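PDB 6VXC: trans-4-hydroxy-L-proline dehydratase from Clostridioides difficile 70-100-2010, which uses glycyl radical chemistry to dehydrate trans-4-hydroxy-L-proline to (S)-1-pyrroline-5-carboxylate during anaerobic breakdown of hydroxyproline. Local coordinates for residues 90-95 and 339-344; 356-361 and 784-789. One frame throughout, in Å; residues are numbered along the deposited sequence.

Interaction 1: 90-95 and 339-344; sequences VGEKGD and NNQPAP
Gln341 and Glu92 meet through their polar ends, and the Gln341 side chain is the one to follow outward. Gln341 CB lies 3.8 Å from CD of Lys93, the start of an apolar contact in which the lysine chain runs past the glutamine. CG stays near the same lysine carbon, and a bend at chi2 (-55°) turns the amide back toward the 90-95 backbone. There the two ends of the amide split their work. Gln341 OE1 accepts from the backbone N of Lys93 at 3.0 Å, with the donor standing 43° above the carbonyl plane, and it also sits close to CB and CG of that lysine. Gln341 NE2 donates to Glu92 OE1 at 2.9 Å, arriving from above the carboxylate plane; a second bond to the carbonyl of Lys337 helps fix which way the amide is flipped.

The other carboxylate oxygen, Glu92 OE2, takes a bond of 2.9 Å from Asn340 ND2 on its syn lone pair, the amide and carboxylate planes being 35° apart. OE2 also forms a salt bridge with Lys337, so the buried carboxylate is probably kept charged. Asn340 OD1, in turn, is bonded to Ser36. Farther along, beyond the glutamine, Lys93 NZ is 3.8 Å from Pro344 CG. Water 2, 2.8 Å from Lys93 NZ, bridges it to Pro342 O; water 1 accepts from NZ and lies near the same carbonyl.

Trp284 of helix 276-293 packs on Gln341, and Ile288 and Thr291 of that helix touch Lys93. The arrangement is a buried polar junction between two irregular loops, in which side-chain amides and a carboxylate join the loop after helix 64-78 to the chain leaving helix 324-339, within the pyruvate formate lyase-like part of this glycyl radical enzyme.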
loop_
_atom_site.group_PDB
_atom_site.type_symbol
_atom_site.label_atom_id
_atom_site.label_comp_id
_atom_site.label_asym_id
_atom_site.label_seq_id
_atom_site.Cartn_x
_atom_site.Cartn_y
_atom_site.Cartn_z
ATOM N N VAL A 90 -20.245 3.833 12.754
ATOM C CA VAL A 90 -21.072 3.737 11.554
ATOM C C VAL A 90 -20.369 4.388 10.367
ATOM O O VAL A 90 -19.534 5.291 10.516
ATOM C CB VAL A 90 -22.470 4.372 11.748
ATOM C CG1 VAL A 90 -23.235 3.682 12.885
ATOM C CG2 VAL A 90 -22.337 5.865 11.980
ATOM N N GLY A 91 -20.741 3.923 9.177
ATOM C CA GLY A 91 -20.195 4.405 7.921
ATOM C C GLY A 91 -19.715 3.272 7.026
ATOM O O GLY A 91 -18.914 2.429 7.448
ATOM N N GLU A 92 -20.210 3.237 5.790
ATOM C CA GLU A 92 -19.803 2.273 4.774
ATOM C C GLU A 92 -19.488 3.036 3.489
ATOM O O GLU A 92 -20.167 4.013 3.165
ATOM C CB GLU A 92 -20.901 1.222 4.508
ATOM C CG GLU A 92 -21.207 0.244 5.658
ATOM C CD GLU A 92 -20.157 -0.867 5.819
ATOM O OE1 GLU A 92 -19.422 -1.142 4.844
ATOM O OE2 GLU A 92 -20.084 -1.469 6.920
ATOM N N LYS A 93 -18.452 2.600 2.764
ATOM C CA LYS A 93 -18.160 3.222 1.476
ATOM C C LYS A 93 -19.295 2.988 0.485
ATOM O O LYS A 93 -19.745 3.922 -0.181
ATOM C CB LYS A 93 -16.843 2.694 0.905
ATOM C CG LYS A 93 -15.588 3.165 1.626
ATOM C CD LYS A 93 -14.321 2.515 1.058
ATOM C CE LYS A 93 -14.025 3.000 -0.370
ATOM N NZ LYS A 93 -12.979 2.193 -1.057
ATOM N N GLY A 94 -19.766 1.745 0.374
ATOM C CA GLY A 94 -20.794 1.364 -0.569
ATOM C C GLY A 94 -22.154 1.172 0.075
ATOM O O GLY A 94 -22.420 1.650 1.182
ATOM N N ASP A 95 -23.011 0.407 -0.609
ATOM C CA ASP A 95 -24.373 0.207 -0.121
ATOM C C ASP A 95 -24.417 -0.738 1.074
ATOM O O ASP A 95 -25.341 -0.662 1.889
ATOM C CB ASP A 95 -25.270 -0.351 -1.232
ATOM C CG ASP A 95 -24.875 -1.771 -1.661
ATOM O OD1 ASP A 95 -23.669 -2.063 -1.779
ATOM O OD2 ASP A 95 -25.776 -2.614 -1.862
ATOM N N ASN A 339 -12.468 -4.107 7.553
ATOM C CA ASN A 339 -12.654 -5.360 6.833
ATOM C C ASN A 339 -13.897 -5.360 5.955
ATOM O O ASN A 339 -14.009 -6.226 5.082
ATOM C CB ASN A 339 -12.722 -6.547 7.807
ATOM C CG ASN A 339 -12.484 -7.883 7.107
ATOM O OD1 ASN A 339 -11.386 -8.151 6.617
ATOM N ND2 ASN A 339 -13.496 -8.735 7.091
ATOM N N ASN A 340 -14.823 -4.426 6.171
ATOM C CA ASN A 340 -15.989 -4.267 5.312
ATOM C C ASN A 340 -15.711 -3.486 4.022
ATOM O O ASN A 340 -16.602 -3.444 3.171
ATOM C CB ASN A 340 -17.125 -3.551 6.074
ATOM C CG ASN A 340 -17.832 -4.458 7.078
ATOM O OD1 ASN A 340 -17.576 -5.651 7.138
ATOM N ND2 ASN A 340 -18.743 -3.885 7.850
ATOM N N GLN A 341 -14.521 -2.896 3.846
ATOM C CA GLN A 341 -14.201 -2.057 2.679
ATOM C C GLN A 341 -13.126 -2.700 1.807
ATOM O O GLN A 341 -11.922 -2.506 2.053
ATOM C CB GLN A 341 -13.740 -0.654 3.105
ATOM C CG GLN A 341 -14.448 -0.073 4.339
ATOM C CD GLN A 341 -15.956 -0.050 4.206
ATOM O OE1 GLN A 341 -16.504 0.312 3.162
ATOM N NE2 GLN A 341 -16.638 -0.425 5.279
ATOM N N PRO A 342 -13.494 -3.414 0.751
ATOM C CA PRO A 342 -12.478 -3.900 -0.189
ATOM C C PRO A 342 -11.865 -2.752 -0.979
ATOM O O PRO A 342 -12.436 -1.673 -1.109
ATOM C CB PRO A 342 -13.271 -4.834 -1.111
ATOM C CG PRO A 342 -14.653 -4.245 -1.102
ATOM C CD PRO A 342 -14.857 -3.750 0.313
ATOM N N ALA A 343 -10.674 -3.000 -1.498
ATOM C CA ALA A 343 -10.135 -2.147 -2.544
ATOM C C ALA A 343 -11.043 -2.258 -3.768
ATOM O O ALA A 343 -11.382 -3.372 -4.169
ATOM C CB ALA A 343 -8.703 -2.563 -2.892
ATOM N N PRO A 344 -11.490 -1.147 -4.350
ATOM C CA PRO A 344 -12.406 -1.247 -5.487
ATOM C C PRO A 344 -11.801 -2.043 -6.614
ATOM O O PRO A 344 -10.564 -2.136 -6.748
ATOM C CB PRO A 344 -12.644 0.222 -5.873
ATOM C CG PRO A 344 -12.485 0.961 -4.591
ATOM C CD PRO A 344 -11.362 0.237 -3.869
HETATM O O HOH W 1 -11.161 0.511 0.624
HETATM O O HOH W 2 -14.532 -0.051 -1.501
#

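Interaction 2: 356-361 and 784-789; sequences TYTDFA and AGYSDH
Phe360 presses its ring edge against the face of Tyr786, an edge-to-face aromatic pair next to the glycyl radical loop, the segment of this enzyme family that carries Gly785. The planes stand at 63° and the centroids are 4.9 Å apart. The closest approach is Phe360 CE2 to Tyr786 CD1, 3.4 Å, while CZ lies over the tyrosine face toward its rim. The CB bond of Tyr786 already points toward 356-361, and with chi1 at 71° CG sits between N and C, setting one ring face against Phe360 CZ. Gly785 is the residue that bears the radical in the activated enzyme; the radical is absent here. The side chains of Phe360 and Cys454, by similarity the site of the cysteine radical, approach to about 4 Å, consistent with Phe360 lying at the edge of the active site. A glycerol, probably a crystallisation additive, comes equally near the Phe360 side chain.

Both threonine hydroxyls approach the Tyr786 ring obliquely, Thr358 OG1 at 3.7 Å from Tyr786 CD2 and Thr356 OG1 near CE2; Asp788 OD2 lies at the ring edge, in plane.

Hydrogen bonding centres on Thr356. Thr356 OG1 donates to Asp788 OD2 at 2.9 Å, from above the carboxylate plane, and accepts from the backbone N of Thr358, making an ST turn. With chi1 at 179° the hydroxyl swings away from its own N, between these partners. Asp788 OD1 is also bonded to Asn792. Water 3 bridges the segments, accepting from Tyr357 N at 2.8 Å and donating to Asp788 OD1 at 2.9 Å.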
loop_
_atom_site.group_PDB
_atom_site.type_symbol
_atom_site.label_atom_id
_atom_site.label_comp_id
_atom_site.label_asym_id
_atom_site.label_seq_id
_atom_site.Cartn_x
_atom_site.Cartn_y
_atom_site.Cartn_z
ATOM N N THR A 356 -5.485 -8.593 -4.828
ATOM C CA THR A 356 -6.038 -8.781 -3.492
ATOM C C THR A 356 -7.295 -7.939 -3.348
ATOM O O THR A 356 -7.450 -6.919 -4.022
ATOM C CB THR A 356 -5.027 -8.379 -2.408
ATOM O OG1 THR A 356 -5.615 -8.556 -1.112
ATOM C CG2 THR A 356 -4.642 -6.901 -2.559
ATOM N N TYR A 357 -8.183 -8.370 -2.447
ATOM C CA TYR A 357 -9.282 -7.520 -1.991
ATOM C C TYR A 357 -8.832 -6.479 -0.968
ATOM O O TYR A 357 -9.552 -5.505 -0.738
ATOM C CB TYR A 357 -10.408 -8.356 -1.349
ATOM C CG TYR A 357 -11.193 -9.286 -2.254
ATOM C CD1 TYR A 357 -12.165 -8.801 -3.128
ATOM C CD2 TYR A 357 -10.982 -10.656 -2.214
ATOM C CE1 TYR A 357 -12.895 -9.673 -3.957
ATOM C CE2 TYR A 357 -11.694 -11.535 -3.022
ATOM C CZ TYR A 357 -12.649 -11.042 -3.898
ATOM O OH TYR A 357 -13.351 -11.926 -4.691
ATOM N N THR A 358 -7.701 -6.687 -0.299
ATOM C CA THR A 358 -7.300 -5.775 0.768
ATOM C C THR A 358 -6.823 -4.444 0.180
ATOM O O THR A 358 -6.407 -4.365 -0.979
ATOM C CB THR A 358 -6.219 -6.413 1.646
ATOM O OG1 THR A 358 -5.032 -6.663 0.881
ATOM C CG2 THR A 358 -6.719 -7.748 2.215
ATOM N N ASP A 359 -6.900 -3.383 0.999
ATOM C CA ASP A 359 -6.550 -2.033 0.561
ATOM C C ASP A 359 -5.440 -1.427 1.410
ATOM O O ASP A 359 -5.305 -0.203 1.445
ATOM C CB ASP A 359 -7.779 -1.111 0.572
ATOM C CG ASP A 359 -7.743 -0.041 -0.541
ATOM O OD1 ASP A 359 -6.765 0.032 -1.312
ATOM O OD2 ASP A 359 -8.721 0.723 -0.635
ATOM N N PHE A 360 -4.671 -2.253 2.127
ATOM C CA PHE A 360 -3.380 -1.852 2.675
ATOM C C PHE A 360 -3.495 -0.646 3.604
ATOM O O PHE A 360 -2.707 0.297 3.523
ATOM C CB PHE A 360 -2.372 -1.564 1.550
ATOM C CG PHE A 360 -2.084 -2.740 0.690
ATOM C CD1 PHE A 360 -2.915 -3.064 -0.363
ATOM C CD2 PHE A 360 -0.987 -3.542 0.942
ATOM C CE1 PHE A 360 -2.660 -4.149 -1.147
ATOM C CE2 PHE A 360 -0.730 -4.635 0.155
ATOM C CZ PHE A 360 -1.576 -4.942 -0.892
ATOM N N ALA A 361 -4.466 -0.693 4.512
ATOM C CA ALA A 361 -4.615 0.335 5.540
ATOM C C ALA A 361 -3.713 -0.066 6.701
ATOM O O ALA A 361 -4.056 -0.938 7.497
ATOM C CB ALA A 361 -6.063 0.492 5.980
ATOM N N ALA A 784 3.357 -10.240 0.730
ATOM C CA ALA A 784 4.486 -9.304 0.742
ATOM C C ALA A 784 3.982 -7.948 1.233
ATOM O O ALA A 784 3.428 -7.174 0.454
ATOM C CB ALA A 784 5.140 -9.192 -0.626
ATOM N N GLY A 785 4.187 -7.672 2.515
ATOM C CA GLY A 785 3.664 -6.454 3.097
ATOM C C GLY A 785 2.211 -6.506 3.497
ATOM O O GLY A 785 1.658 -5.467 3.891
ATOM N N TYR A 786 1.579 -7.677 3.409
ATOM C CA TYR A 786 0.190 -7.890 3.801
ATOM C C TYR A 786 -0.088 -9.382 3.884
ATOM O O TYR A 786 0.626 -10.196 3.305
ATOM C CB TYR A 786 -0.793 -7.258 2.826
ATOM C CG TYR A 786 -0.866 -7.960 1.491
ATOM C CD1 TYR A 786 0.172 -7.854 0.577
ATOM C CD2 TYR A 786 -1.963 -8.747 1.154
ATOM C CE1 TYR A 786 0.103 -8.481 -0.649
ATOM C CE2 TYR A 786 -2.040 -9.386 -0.071
ATOM C CZ TYR A 786 -0.997 -9.248 -0.965
ATOM O OH TYR A 786 -1.050 -9.873 -2.184
ATOM N N SER A 787 -1.172 -9.717 4.568
ATOM C CA SER A 787 -1.652 -11.085 4.692
ATOM C C SER A 787 -2.914 -11.261 3.864
ATOM O O SER A 787 -3.666 -10.308 3.639
ATOM C CB SER A 787 -1.932 -11.454 6.159
ATOM O OG SER A 787 -0.762 -11.330 6.942
ATOM N N ASP A 788 -3.129 -12.482 3.392
ATOM C CA ASP A 788 -4.295 -12.769 2.568
ATOM C C ASP A 788 -4.657 -14.237 2.713
ATOM O O ASP A 788 -3.836 -15.054 3.113
ATOM C CB ASP A 788 -4.033 -12.419 1.088
ATOM C CG ASP A 788 -5.306 -12.028 0.336
ATOM O OD1 ASP A 788 -6.418 -12.382 0.794
ATOM O OD2 ASP A 788 -5.183 -11.358 -0.722
ATOM N N HIS A 789 -5.893 -14.569 2.360
ATOM C CA HIS A 789 -6.278 -15.971 2.288
ATOM C C HIS A 789 -5.493 -16.681 1.195
ATOM O O HIS A 789 -5.357 -16.173 0.080
ATOM C CB HIS A 789 -7.778 -16.104 2.032
ATOM C CG HIS A 789 -8.615 -15.812 3.233
ATOM N ND1 HIS A 789 -9.081 -14.550 3.525
ATOM C CD2 HIS A 789 -9.045 -16.614 4.235
ATOM C CE1 HIS A 789 -9.769 -14.587 4.652
ATOM N NE2 HIS A 789 -9.767 -15.829 5.101
HETATM O O HOH W 3 -7.955 -10.247 -0.349
#

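From the N terminus, the chain passes helix 64-78 and runs through 90-95, and interaction 1 closes a long, mostly helical loop when 339-344 comes back against it after helix 324-339. Only after helix 348-353 does the chain reach 356-361, which opens interaction 2; that contact closes over 400 residues later at 784-789. The two loops follow one another in series, neither nested nor crossed. Their neighbouring ends nevertheless touch: Ala343 N lies 2.8 Å from Tyr357 O, a probable hydrogen bond, and Ala343 CB packs on Asp359. The chain from 343 to 357, which includes helix 348-353, thus joins the loop after helix 64-78, by way of 339-344, to the glycyl radical loop.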